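Local structure of clostripain-related protein (6N9J) at residues Glu36-Val41 and Asn46-Tyr51; Gly106-Ser111 and Ala191-Val196; Asp280-Asn285 and Lys334-Asp339. The protein is a secreted cysteine protease of the clostripain (C11) family, which probably cleaves peptide bonds after basic residues as its relatives do. One frame throughout, in Å; residues are numbered along the deposited sequence.

Interaction 1: residues Glu36-Val41 and Asn46-Tyr51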
ATOM      1  N   GLU A  36      12.847  -7.732 -16.096  1.00 27.51           N
ATOM      2  CA  GLU A  36      12.126  -7.955 -17.341  1.00 29.41           C
ATOM      3  C   GLU A  36      11.305  -6.719 -17.749  1.00 27.41           C
ATOM      4  O   GLU A  36      11.173  -6.416 -18.932  1.00 27.66           O
ATOM      5  CB  GLU A  36      11.207  -9.171 -17.220  1.00 33.81           C
ATOM      6  CG  GLU A  36      10.475  -9.518 -18.503  1.00 41.29           C
ATOM      7  CD  GLU A  36       9.378 -10.543 -18.288  1.00 48.85           C
ATOM      8  OE1 GLU A  36       9.350 -11.172 -17.207  1.00 49.63           O
ATOM      9  OE2 GLU A  36       8.538 -10.717 -19.200  1.00 52.90           O
ATOM     10  N   GLY A  37      10.757  -6.013 -16.765  1.00 24.95           N
ATOM     11  CA  GLY A  37       9.962  -4.830 -17.035  1.00 25.57           C
ATOM     12  C   GLY A  37      10.755  -3.645 -17.563  1.00 23.90           C
ATOM     13  O   GLY A  37      10.194  -2.757 -18.203  1.00 24.88           O
ATOM     14  N   MET A  38      12.057  -3.622 -17.311  1.00 22.48           N
ATOM     15  CA  MET A  38      12.879  -2.517 -17.800  1.00 23.32           C
ATOM     16  C   MET A  38      13.050  -2.530 -19.326  1.00 27.63           C
ATOM     17  O   MET A  38      13.491  -1.539 -19.913  1.00 26.26           O
ATOM     18  CB  MET A  38      14.245  -2.520 -17.111  1.00 21.80           C
ATOM     19  CG  MET A  38      14.203  -2.034 -15.658  1.00 19.19           C
ATOM     20  SD  MET A  38      13.613  -0.350 -15.512  1.00 23.07           S
ATOM     21  CE  MET A  38      14.841   0.536 -16.477  1.00 23.13           C
ATOM     22  N   GLN A  39      12.674  -3.633 -19.969  1.00 31.86           N
ATOM     23  CA  GLN A  39      12.791  -3.745 -21.420  1.00 36.12           C
ATOM     24  C   GLN A  39      11.899  -2.745 -22.154  1.00 39.52           C
ATOM     25  O   GLN A  39      12.255  -2.257 -23.225  1.00 43.15           O
ATOM     26  CB  GLN A  39      12.470  -5.172 -21.876  1.00 37.82           C
ATOM     27  CG  GLN A  39      13.480  -6.215 -21.397  1.00 40.65           C
ATOM     28  CD  GLN A  39      14.862  -6.024 -22.015  1.00 44.46           C
ATOM     29  OE1 GLN A  39      15.025  -5.279 -22.984  1.00 48.70           O
ATOM     30  NE2 GLN A  39      15.864  -6.697 -21.452  1.00 42.05           N
ATOM     31  N   SER A  40      10.748  -2.428 -21.573  1.00 37.32           N
ATOM     32  CA  SER A  40       9.832  -1.480 -22.192  1.00 38.10           C
ATOM     33  C   SER A  40      10.054  -0.072 -21.655  1.00 35.03           C
ATOM     34  O   SER A  40       9.268   0.831 -21.926  1.00 37.12           O
ATOM     35  CB  SER A  40       8.385  -1.902 -21.950  1.00 40.61           C
ATOM     36  OG  SER A  40       8.216  -3.288 -22.190  1.00 44.70           O
ATOM     37  N   VAL A  41      11.111   0.108 -20.871  1.00 30.34           N
ATOM     38  CA  VAL A  41      11.403   1.406 -20.271  1.00 25.60           C
ATOM     39  C   VAL A  41      12.693   1.988 -20.839  1.00 28.63           C
ATOM     40  O   VAL A  41      13.692   1.286 -20.946  1.00 31.12           O
ATOM     41  CB  VAL A  41      11.538   1.313 -18.738  1.00 23.13           C
ATOM     42  CG1 VAL A  41      11.791   2.699 -18.144  1.00 22.55           C
ATOM     43  CG2 VAL A  41      10.295   0.682 -18.110  1.00 21.00           C
ATOM     44  N   ASN A  46      14.517   7.631 -17.195  1.00 28.11           N
ATOM     45  CA  ASN A  46      13.785   6.983 -16.116  1.00 23.68           C
ATOM     46  C   ASN A  46      14.707   6.172 -15.216  1.00 24.23           C
ATOM     47  O   ASN A  46      15.475   5.335 -15.696  1.00 26.49           O
ATOM     48  CB  ASN A  46      12.689   6.089 -16.693  1.00 23.12           C
ATOM     49  CG  ASN A  46      11.706   6.854 -17.572  1.00 26.32           C
ATOM     50  OD1 ASN A  46      11.098   7.828 -17.136  1.00 25.61           O
ATOM     51  ND2 ASN A  46      11.555   6.417 -18.822  1.00 30.08           N
ATOM     52  N   ASN A  47      14.639   6.427 -13.910  1.00 23.24           N
ATOM     53  CA  ASN A  47      15.481   5.720 -12.952  1.00 22.93           C
ATOM     54  C   ASN A  47      14.687   4.786 -12.035  1.00 23.38           C
ATOM     55  O   ASN A  47      13.929   5.233 -11.181  1.00 23.50           O
ATOM     56  CB  ASN A  47      16.275   6.717 -12.104  1.00 23.01           C
ATOM     57  CG  ASN A  47      16.899   7.828 -12.933  1.00 28.72           C
ATOM     58  OD1 ASN A  47      17.843   7.603 -13.694  1.00 33.91           O
ATOM     59  ND2 ASN A  47      16.389   9.035 -12.772  1.00 29.10           N
ATOM     60  N   LEU A  48      14.871   3.483 -12.220  1.00 24.39           N
ATOM     61  CA  LEU A  48      14.295   2.496 -11.316  1.00 22.49           C
ATOM     62  C   LEU A  48      15.336   2.066 -10.282  1.00 20.17           C
ATOM     63  O   LEU A  48      16.287   1.361 -10.611  1.00 19.92           O
ATOM     64  CB  LEU A  48      13.779   1.281 -12.094  1.00 23.15           C
ATOM     65  CG  LEU A  48      13.100   0.198 -11.240  1.00 21.22           C
ATOM     66  CD1 LEU A  48      11.879   0.751 -10.501  1.00 18.49           C
ATOM     67  CD2 LEU A  48      12.723  -0.975 -12.144  1.00 21.94           C
ATOM     68  N   LEU A  49      15.150   2.512  -9.040  1.00 16.21           N
ATOM     69  CA  LEU A  49      16.044   2.190  -7.938  1.00 17.31           C
ATOM     70  C   LEU A  49      15.403   1.125  -7.046  1.00 18.84           C
ATOM     71  O   LEU A  49      14.194   1.090  -6.881  1.00 19.15           O
ATOM     72  CB  LEU A  49      16.378   3.444  -7.122  1.00 16.27           C
ATOM     73  CG  LEU A  49      17.492   4.376  -7.666  1.00 26.84           C
ATOM     74  CD1 LEU A  49      17.402   4.661  -9.150  1.00 23.70           C
ATOM     75  CD2 LEU A  49      17.513   5.696  -6.907  1.00 27.97           C
ATOM     76  N   VAL A  50      16.211   0.228  -6.501  1.00 20.80           N
ATOM     77  CA  VAL A  50      15.691  -0.814  -5.628  1.00 18.73           C
ATOM     78  C   VAL A  50      16.566  -0.917  -4.388  1.00 19.22           C
ATOM     79  O   VAL A  50      17.782  -1.175  -4.491  1.00 16.95           O
ATOM     80  CB  VAL A  50      15.628  -2.199  -6.331  1.00 18.24           C
ATOM     81  CG1 VAL A  50      14.952  -3.230  -5.433  1.00 15.85           C
ATOM     82  CG2 VAL A  50      14.916  -2.118  -7.669  1.00 15.95           C
ATOM     83  N   TYR A  51      15.953  -0.684  -3.229  1.00 17.27           N
ATOM     84  CA  TYR A  51      16.580  -0.989  -1.948  1.00 17.76           C
ATOM     85  C   TYR A  51      16.096  -2.355  -1.482  1.00 16.91           C
ATOM     86  O   TYR A  51      14.904  -2.554  -1.250  1.00 18.20           O
ATOM     87  CB  TYR A  51      16.266   0.065  -0.886  1.00 18.01           C
ATOM     88  CG  TYR A  51      16.710  -0.373   0.495  1.00 20.29           C
ATOM     89  CD1 TYR A  51      18.035  -0.247   0.890  1.00 22.32           C
ATOM     90  CD2 TYR A  51      15.803  -0.938   1.399  1.00 18.48           C
ATOM     91  CE1 TYR A  51      18.453  -0.659   2.143  1.00 23.61           C
ATOM     92  CE2 TYR A  51      16.209  -1.348   2.655  1.00 20.20           C
ATOM     93  CZ  TYR A  51      17.529  -1.206   3.025  1.00 23.55           C
ATOM     94  OH  TYR A  51      17.939  -1.619   4.280  1.00 25.24           O
TER
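Met38 and Leu48 form the close-packed half of this contact, with the thioether sulphur of one laid against the isobutyl branch of the other. Met38 SD lies 3.5 Å from Leu48 CD2 and 3.8 Å from Leu48 CB, and Met38 CG adds a touch of 4.0 Å on Leu48 CD2. The methionine chain does not start out aimed at the strand; the bend at chi2 (-61°) carries SD over to Leu48, and chi3 then sets only where the CE methyl goes. Leu48, its CG anti to the backbone N (chi1 -178°), projects from the strand to meet it. Both residues are buried, and a pliable, unbranched methionine suits a place packed against a branched leucine.

Val41 and Asn46 make the looser half. Here one methyl, Val41 CG1, rests 3.8 Å from both CB and ND2 of Asn46, so the asparagine side chain presents its CB as well as its amide nitrogen to the valine. Asn46 is partly exposed, which fits a polar residue at the start of a strand, and its ND2 also makes a weak hydrogen bond to Asp42 O in the short connection. No hydrogen bond joins the two segments directly, but Lys65 NZ binds the carbonyl oxygens of Met38 and Val41, tying down the 3-10 turn that follows the helix.

The contact closes the beta-alpha-beta unit of strand 9-18, helix 24-37 and strand 46-53. Strand 46-53 runs parallel to strand 9-18 and antiparallel to strand 59-65, while helix 193-200 packs alongside through Val197, which touches both Val41 and Leu48.

Interaction 2: residues Gly106-Ser111 and Ala191-Val196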
ATOM      1  N   GLY A 106       8.254   8.597  -7.628  1.00 13.45           N
ATOM      2  CA  GLY A 106       7.341   7.580  -7.149  1.00 15.24           C
ATOM      3  C   GLY A 106       8.064   6.667  -6.178  1.00 16.69           C
ATOM      4  O   GLY A 106       9.307   6.643  -6.135  1.00 14.03           O
ATOM      5  N   VAL A 107       7.297   5.908  -5.404  1.00 16.51           N
ATOM      6  CA  VAL A 107       7.884   4.977  -4.443  1.00 17.66           C
ATOM      7  C   VAL A 107       6.965   3.779  -4.231  1.00 16.95           C
ATOM      8  O   VAL A 107       5.732   3.911  -4.264  1.00 17.03           O
ATOM      9  CB  VAL A 107       8.184   5.670  -3.084  1.00 23.50           C
ATOM     10  CG1 VAL A 107       6.901   6.138  -2.415  1.00 21.99           C
ATOM     11  CG2 VAL A 107       8.972   4.744  -2.150  1.00 24.85           C
ATOM     12  N   VAL A 108       7.571   2.610  -4.031  1.00 13.06           N
ATOM     13  CA  VAL A 108       6.821   1.393  -3.719  1.00 13.98           C
ATOM     14  C   VAL A 108       7.284   0.852  -2.372  1.00 15.65           C
ATOM     15  O   VAL A 108       8.486   0.594  -2.187  1.00 16.65           O
ATOM     16  CB  VAL A 108       7.011   0.304  -4.795  1.00 11.67           C
ATOM     17  CG1 VAL A 108       6.118  -0.891  -4.512  1.00 12.09           C
ATOM     18  CG2 VAL A 108       6.742   0.870  -6.186  1.00 12.57           C
ATOM     19  N   PHE A 109       6.358   0.715  -1.423  1.00 15.74           N
ATOM     20  CA  PHE A 109       6.703   0.128  -0.130  1.00 15.54           C
ATOM     21  C   PHE A 109       6.313  -1.331  -0.118  1.00 15.38           C
ATOM     22  O   PHE A 109       5.140  -1.649  -0.076  1.00 17.31           O
ATOM     23  CB  PHE A 109       6.026   0.871   1.015  1.00 14.56           C
ATOM     24  CG  PHE A 109       6.580   2.244   1.241  1.00 15.77           C
ATOM     25  CD1 PHE A 109       7.854   2.410   1.751  1.00 20.17           C
ATOM     26  CD2 PHE A 109       5.834   3.367   0.929  1.00 17.02           C
ATOM     27  CE1 PHE A 109       8.374   3.675   1.944  1.00 20.23           C
ATOM     28  CE2 PHE A 109       6.343   4.632   1.125  1.00 17.22           C
ATOM     29  CZ  PHE A 109       7.611   4.789   1.630  1.00 19.26           C
ATOM     30  N   TRP A 110       7.323  -2.199  -0.152  1.00 16.21           N
ATOM     31  CA  TRP A 110       7.166  -3.649  -0.256  1.00 13.61           C
ATOM     32  C   TRP A 110       7.470  -4.321   1.081  1.00 14.79           C
ATOM     33  O   TRP A 110       8.626  -4.361   1.508  1.00 18.33           O
ATOM     34  CB  TRP A 110       8.113  -4.152  -1.349  1.00 15.38           C
ATOM     35  CG  TRP A 110       8.041  -5.586  -1.837  1.00 17.20           C
ATOM     36  CD1 TRP A 110       7.703  -5.995  -3.100  1.00 19.18           C
ATOM     37  CD2 TRP A 110       8.411  -6.777  -1.124  1.00 17.04           C
ATOM     38  NE1 TRP A 110       7.804  -7.359  -3.207  1.00 17.21           N
ATOM     39  CE2 TRP A 110       8.239  -7.865  -2.012  1.00 16.60           C
ATOM     40  CE3 TRP A 110       8.847  -7.035   0.186  1.00 17.36           C
ATOM     41  CZ2 TRP A 110       8.496  -9.180  -1.638  1.00 18.78           C
ATOM     42  CZ3 TRP A 110       9.092  -8.350   0.558  1.00 18.63           C
ATOM     43  CH2 TRP A 110       8.914  -9.404  -0.348  1.00 20.44           C
ATOM     44  N   SER A 111       6.442  -4.855   1.739  1.00 16.11           N
ATOM     45  CA  SER A 111       6.610  -5.544   3.019  1.00 17.79           C
ATOM     46  C   SER A 111       5.285  -6.059   3.551  1.00 22.56           C
ATOM     47  O   SER A 111       4.278  -6.102   2.836  1.00 19.39           O
ATOM     48  CB  SER A 111       7.227  -4.619   4.072  1.00 18.54           C
ATOM     49  OG  SER A 111       7.801  -5.360   5.126  1.00 20.50           O
ATOM     50  N   ALA A 191       2.948  -7.544  -6.581  1.00 21.36           N
ATOM     51  CA  ALA A 191       2.780  -7.039  -7.931  1.00 23.26           C
ATOM     52  C   ALA A 191       3.457  -7.930  -8.964  1.00 24.97           C
ATOM     53  O   ALA A 191       4.461  -8.580  -8.680  1.00 25.16           O
ATOM     54  CB  ALA A 191       3.317  -5.608  -8.038  1.00 22.82           C
ATOM     55  N   PRO A 192       2.870  -7.982 -10.165  1.00 26.93           N
ATOM     56  CA  PRO A 192       3.495  -8.485 -11.392  1.00 24.85           C
ATOM     57  C   PRO A 192       4.390  -7.402 -12.008  1.00 25.94           C
ATOM     58  O   PRO A 192       3.982  -6.655 -12.917  1.00 20.78           O
ATOM     59  CB  PRO A 192       2.297  -8.797 -12.283  1.00 24.41           C
ATOM     60  CG  PRO A 192       1.263  -7.771 -11.852  1.00 23.21           C
ATOM     61  CD  PRO A 192       1.449  -7.636 -10.365  1.00 24.29           C
ATOM     62  N   TYR A 193       5.624  -7.319 -11.515  1.00 28.88           N
ATOM     63  CA  TYR A 193       6.476  -6.178 -11.824  1.00 26.03           C
ATOM     64  C   TYR A 193       6.944  -6.164 -13.262  1.00 25.56           C
ATOM     65  O   TYR A 193       7.574  -5.202 -13.701  1.00 28.08           O
ATOM     66  CB  TYR A 193       7.672  -6.143 -10.880  1.00 26.83           C
ATOM     67  CG  TYR A 193       7.292  -5.636  -9.513  1.00 22.84           C
ATOM     68  CD1 TYR A 193       7.077  -4.278  -9.302  1.00 21.79           C
ATOM     69  CD2 TYR A 193       7.134  -6.504  -8.445  1.00 18.51           C
ATOM     70  CE1 TYR A 193       6.717  -3.797  -8.067  1.00 24.21           C
ATOM     71  CE2 TYR A 193       6.773  -6.030  -7.190  1.00 19.93           C
ATOM     72  CZ  TYR A 193       6.560  -4.676  -7.012  1.00 23.84           C
ATOM     73  OH  TYR A 193       6.195  -4.171  -5.789  1.00 23.42           O
ATOM     74  N   GLU A 194       6.631  -7.218 -14.005  1.00 21.73           N
ATOM     75  CA  GLU A 194       6.948  -7.231 -15.423  1.00 22.03           C
ATOM     76  C   GLU A 194       6.013  -6.307 -16.212  1.00 19.11           C
ATOM     77  O   GLU A 194       6.352  -5.888 -17.317  1.00 18.25           O
ATOM     78  CB  GLU A 194       6.888  -8.656 -15.979  1.00 27.70           C
ATOM     79  CG  GLU A 194       5.491  -9.213 -16.160  1.00 30.73           C
ATOM     80  CD  GLU A 194       4.906  -9.863 -14.910  1.00 34.16           C
ATOM     81  OE1 GLU A 194       5.454  -9.704 -13.788  1.00 33.43           O
ATOM     82  OE2 GLU A 194       3.877 -10.552 -15.064  1.00 37.80           O
ATOM     83  N   VAL A 195       4.841  -5.985 -15.658  1.00 18.73           N
ATOM     84  CA  VAL A 195       3.961  -4.998 -16.298  1.00 18.33           C
ATOM     85  C   VAL A 195       3.713  -3.764 -15.424  1.00 14.62           C
ATOM     86  O   VAL A 195       3.357  -2.714 -15.933  1.00 15.60           O
ATOM     87  CB  VAL A 195       2.592  -5.597 -16.700  1.00 20.72           C
ATOM     88  CG1 VAL A 195       2.715  -6.376 -18.009  1.00 21.69           C
ATOM     89  CG2 VAL A 195       1.991  -6.456 -15.564  1.00 19.12           C
ATOM     90  N   VAL A 196       3.924  -3.874 -14.119  1.00 16.44           N
ATOM     91  CA  VAL A 196       3.811  -2.708 -13.247  1.00 16.53           C
ATOM     92  C   VAL A 196       4.984  -1.725 -13.442  1.00 20.34           C
ATOM     93  O   VAL A 196       4.785  -0.508 -13.393  1.00 21.95           O
ATOM     94  CB  VAL A 196       3.712  -3.125 -11.762  1.00 15.88           C
ATOM     95  CG1 VAL A 196       4.008  -1.939 -10.840  1.00 14.56           C
ATOM     96  CG2 VAL A 196       2.323  -3.690 -11.468  1.00 16.64           C
TER
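Strand 105-110 and the start of helix 193-200 keep their backbones well apart, the closest alpha carbons, those of Trp110 and Ala191, being 9.5 Å from each other, and Tyr193 spans the gap. Its phenol oxygen does most of the touching: Tyr193 OH sits 3.5 Å from Val108 CG1 and 3.6 Å from Trp110 CD1. At the tryptophan it lies at the edge of the indole, in the ring plane, while Tyr193 CE2 follows at 4.2 Å from the same Trp110 CD1. Val108 and Trp110 can share this partner because, two apart on a strand, they point to the same side of the sheet. Ala191 CB packs over one face of the tyrosine ring, offset toward the rim, 3.5 Å above its plane.

The central parallel strands and flanking helices form the alpha/beta core characteristic of clan CD peptidases. Buried polar groups are provided for: Tyr193 OH hydrogen-bonds to Asp159 OD2, and Trp110 NE1 to Asp30 OD2. An aromatic residue with a polar end therefore suits each place. Trp110 also packs on a modified side chain of the bound peptide inhibitor. Pro192 is the N-cap residue of the helix, and its carbonyl oxygen accepts Val195 N at 2.9 Å and Val196 N at 3.0 Å.

Interaction 3: residues Asp280-Asn285 and Lys334-Asp339; sequences DPLREN and KMVSMD
Pro281 and Val336 lie alongside each other, pointing opposite ways, the ring carbon Pro281 CG resting against the valine fork at 3.8 Å from Val336 CG1 and 4.2 Å from Val336 CG2. Leu282 also points the opposite way to this valine, with its CD1 4.1 Å from Val336 CG2. Val336 thus gives both methyls to neighbouring residues of the loop, as a beta-branched residue on a strand readily can.

Leu282 and Lys334 instead meet at a slant. The lysine is extended beyond CG, and its aliphatic stem crosses the leucine, touching it at two points: Lys334 CG is 4.1 Å from Leu282 CD1, and Lys334 CE is 4.0 Å from Leu282 CD2. Proline and leucine are brought side by side as the two central residues of a type I beta turn from Asp280 to Arg283, where proline's fixed phi is well accommodated. Asp280 steadies the following loop by accepting the backbone N-H groups of Asn286 and Tyr287.

The turn packs against strand 333-337 at the surface, with no hydrogen bond across. Cohesion therefore rests on apolar carbon contacts, to which the lysine lends its methylenes.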
ATOM      1  N   ASP A 280     -11.030  -8.010   6.975  1.00 19.90           N
ATOM      2  CA  ASP A 280     -10.367  -9.090   7.712  1.00 17.00           C
ATOM      3  C   ASP A 280     -11.369  -9.931   8.514  1.00 19.25           C
ATOM      4  O   ASP A 280     -11.319  -9.954   9.748  1.00 21.11           O
ATOM      5  CB  ASP A 280      -9.284  -8.512   8.640  1.00 17.35           C
ATOM      6  CG  ASP A 280      -9.844  -7.505   9.645  1.00 19.41           C
ATOM      7  OD1 ASP A 280     -10.944  -6.952   9.389  1.00 18.63           O
ATOM      8  OD2 ASP A 280      -9.178  -7.267  10.683  1.00 17.70           O
ATOM      9  N   PRO A 281     -12.278 -10.644   7.818  1.00 19.10           N
ATOM     10  CA  PRO A 281     -13.389 -11.310   8.506  1.00 20.93           C
ATOM     11  C   PRO A 281     -12.975 -12.575   9.258  1.00 22.59           C
ATOM     12  O   PRO A 281     -13.731 -13.077  10.084  1.00 21.82           O
ATOM     13  CB  PRO A 281     -14.345 -11.653   7.363  1.00 21.42           C
ATOM     14  CG  PRO A 281     -13.453 -11.840   6.183  1.00 19.05           C
ATOM     15  CD  PRO A 281     -12.284 -10.923   6.368  1.00 18.24           C
ATOM     16  N   LEU A 282     -11.785 -13.087   8.973  1.00 23.44           N
ATOM     17  CA  LEU A 282     -11.361 -14.340   9.576  1.00 20.75           C
ATOM     18  C   LEU A 282     -10.412 -14.064  10.730  1.00 23.72           C
ATOM     19  O   LEU A 282      -9.962 -14.988  11.407  1.00 23.38           O
ATOM     20  CB  LEU A 282     -10.698 -15.238   8.532  1.00 18.92           C
ATOM     21  CG  LEU A 282     -11.426 -15.367   7.188  1.00 16.98           C
ATOM     22  CD1 LEU A 282     -10.648 -16.280   6.262  1.00 16.87           C
ATOM     23  CD2 LEU A 282     -12.856 -15.867   7.384  1.00 18.84           C
ATOM     24  N   ARG A 283     -10.113 -12.784  10.948  1.00 25.39           N
ATOM     25  CA  ARG A 283      -9.229 -12.367  12.032  1.00 29.66           C
ATOM     26  C   ARG A 283      -9.924 -11.383  12.992  1.00 31.21           C
ATOM     27  O   ARG A 283     -11.015 -11.659  13.475  1.00 33.73           O
ATOM     28  CB  ARG A 283      -7.945 -11.758  11.460  1.00 30.39           C
ATOM     29  CG  ARG A 283      -7.074 -12.770  10.715  1.00 33.75           C
ATOM     30  CD  ARG A 283      -5.891 -12.104  10.012  1.00 37.34           C
ATOM     31  NE  ARG A 283      -4.999 -13.090   9.400  1.00 39.99           N
ATOM     32  CZ  ARG A 283      -3.754 -13.333   9.804  1.00 40.07           C
ATOM     33  NH1 ARG A 283      -3.028 -14.261   9.193  1.00 37.61           N
ATOM     34  NH2 ARG A 283      -3.231 -12.649  10.815  1.00 40.98           N
ATOM     35  N   GLU A 284      -9.302 -10.237  13.257  1.00 28.67           N
ATOM     36  CA  GLU A 284      -9.783  -9.350  14.316  1.00 24.34           C
ATOM     37  C   GLU A 284     -10.965  -8.448  13.916  1.00 24.59           C
ATOM     38  O   GLU A 284     -11.522  -7.767  14.770  1.00 22.91           O
ATOM     39  CB  GLU A 284      -8.626  -8.485  14.823  1.00 20.00           C
ATOM     40  N   ASN A 285     -11.342  -8.451  12.635  1.00 21.72           N
ATOM     41  CA  ASN A 285     -12.440  -7.608  12.140  1.00 20.48           C
ATOM     42  C   ASN A 285     -12.145  -6.132  12.412  1.00 19.09           C
ATOM     43  O   ASN A 285     -13.011  -5.366  12.833  1.00 17.77           O
ATOM     44  CB  ASN A 285     -13.782  -8.025  12.762  1.00 24.96           C
ATOM     45  CG  ASN A 285     -14.348  -9.292  12.137  1.00 27.00           C
ATOM     46  OD1 ASN A 285     -13.696 -10.340  12.111  1.00 27.33           O
ATOM     47  ND2 ASN A 285     -15.563  -9.199  11.619  1.00 27.02           N
ATOM     48  N   LYS A 334      -9.025 -19.174   3.191  1.00 19.33           N
ATOM     49  CA  LYS A 334     -10.067 -19.545   2.241  1.00 18.45           C
ATOM     50  C   LYS A 334     -10.495 -18.312   1.449  1.00 17.50           C
ATOM     51  O   LYS A 334     -10.106 -17.189   1.779  1.00 17.54           O
ATOM     52  CB  LYS A 334     -11.274 -20.170   2.964  1.00 19.31           C
ATOM     53  CG  LYS A 334     -12.087 -19.195   3.804  1.00 18.87           C
ATOM     54  CD  LYS A 334     -13.467 -19.762   4.128  1.00 19.83           C
ATOM     55  CE  LYS A 334     -14.273 -18.815   5.006  1.00 19.82           C
ATOM     56  NZ  LYS A 334     -15.646 -19.330   5.290  1.00 20.57           N
ATOM     57  N   MET A 335     -11.284 -18.526   0.398  1.00 17.83           N
ATOM     58  CA  MET A 335     -11.851 -17.426  -0.386  1.00 17.16           C
ATOM     59  C   MET A 335     -12.970 -16.727   0.390  1.00 22.69           C
ATOM     60  O   MET A 335     -13.776 -17.382   1.039  1.00 17.79           O
ATOM     61  CB  MET A 335     -12.390 -17.936  -1.727  1.00 20.13           C
ATOM     62  CG  MET A 335     -11.352 -18.656  -2.585  1.00 22.79           C
ATOM     63  SD  MET A 335      -9.942 -17.632  -3.048  1.00 16.99           S
ATOM     64  CE  MET A 335     -10.754 -16.438  -4.102  1.00 19.78           C
ATOM     65  N   VAL A 336     -13.013 -15.401   0.317  1.00 20.92           N
ATOM     66  CA  VAL A 336     -14.063 -14.617   0.973  1.00 20.42           C
ATOM     67  C   VAL A 336     -14.717 -13.654  -0.028  1.00 20.67           C
ATOM     68  O   VAL A 336     -14.033 -13.068  -0.866  1.00 15.44           O
ATOM     69  CB  VAL A 336     -13.488 -13.821   2.165  1.00 20.80           C
ATOM     70  CG1 VAL A 336     -14.532 -12.859   2.732  1.00 22.60           C
ATOM     71  CG2 VAL A 336     -12.967 -14.780   3.234  1.00 19.73           C
ATOM     72  N   SER A 337     -16.033 -13.489   0.052  1.00 21.11           N
ATOM     73  CA  SER A 337     -16.749 -12.629  -0.888  1.00 18.16           C
ATOM     74  C   SER A 337     -16.373 -11.151  -0.724  1.00 19.25           C
ATOM     75  O   SER A 337     -16.311 -10.640   0.396  1.00 17.03           O
ATOM     76  CB  SER A 337     -18.260 -12.813  -0.721  1.00 20.66           C
ATOM     77  OG  SER A 337     -18.986 -12.036  -1.656  1.00 22.56           O
ATOM     78  N   MET A 338     -16.108 -10.471  -1.844  1.00 17.29           N
ATOM     79  CA  MET A 338     -15.821  -9.038  -1.814  1.00 18.83           C
ATOM     80  C   MET A 338     -17.062  -8.215  -2.181  1.00 21.17           C
ATOM     81  O   MET A 338     -16.955  -7.038  -2.536  1.00 19.96           O
ATOM     82  CB  MET A 338     -14.652  -8.688  -2.756  1.00 16.11           C
ATOM     83  CG  MET A 338     -13.279  -9.148  -2.232  1.00 17.37           C
ATOM     84  SD  MET A 338     -12.756  -8.358  -0.691  1.00 19.88           S
ATOM     85  CE  MET A 338     -12.604  -9.762   0.404  1.00 18.25           C
ATOM     86  N   ASP A 339     -18.234  -8.838  -2.088  1.00 24.75           N
ATOM     87  CA  ASP A 339     -19.497  -8.145  -2.343  1.00 30.37           C
ATOM     88  C   ASP A 339     -19.652  -6.930  -1.423  1.00 26.95           C
ATOM     89  O   ASP A 339     -19.623  -7.066  -0.202  1.00 26.07           O
ATOM     90  CB  ASP A 339     -20.665  -9.109  -2.154  1.00 38.18           C
ATOM     91  CG  ASP A 339     -21.992  -8.486  -2.501  1.00 44.73           C
ATOM     92  OD1 ASP A 339     -22.354  -8.498  -3.698  1.00 46.74           O
ATOM     93  OD2 ASP A 339     -22.676  -7.991  -1.577  1.00 47.39           O
TER

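How the interactions relate
Along the chain the three contacts follow in series, and each reaches the same mixed sheet. Interactions 1 and 2 are neighbours, their centres 11 Å apart, and they touch where Glu36 OE1 packs 3.7 Å from Glu194 CB. Helices 24-37 and 193-200 thus lie side by side over strands 46-53 and 105-110, with strand 9-18 between those two strands. Interaction 3 lies on the far side of the chain's centre from interaction 1, about 35 Å between centres, and about 24 Å from the centre of interaction 2, the nearest atoms about 13 Å apart. It packs a loop on strand 333-337, so one sheet runs from the inhibitor-contacting region of interaction 2 to the strand beneath this surface turn.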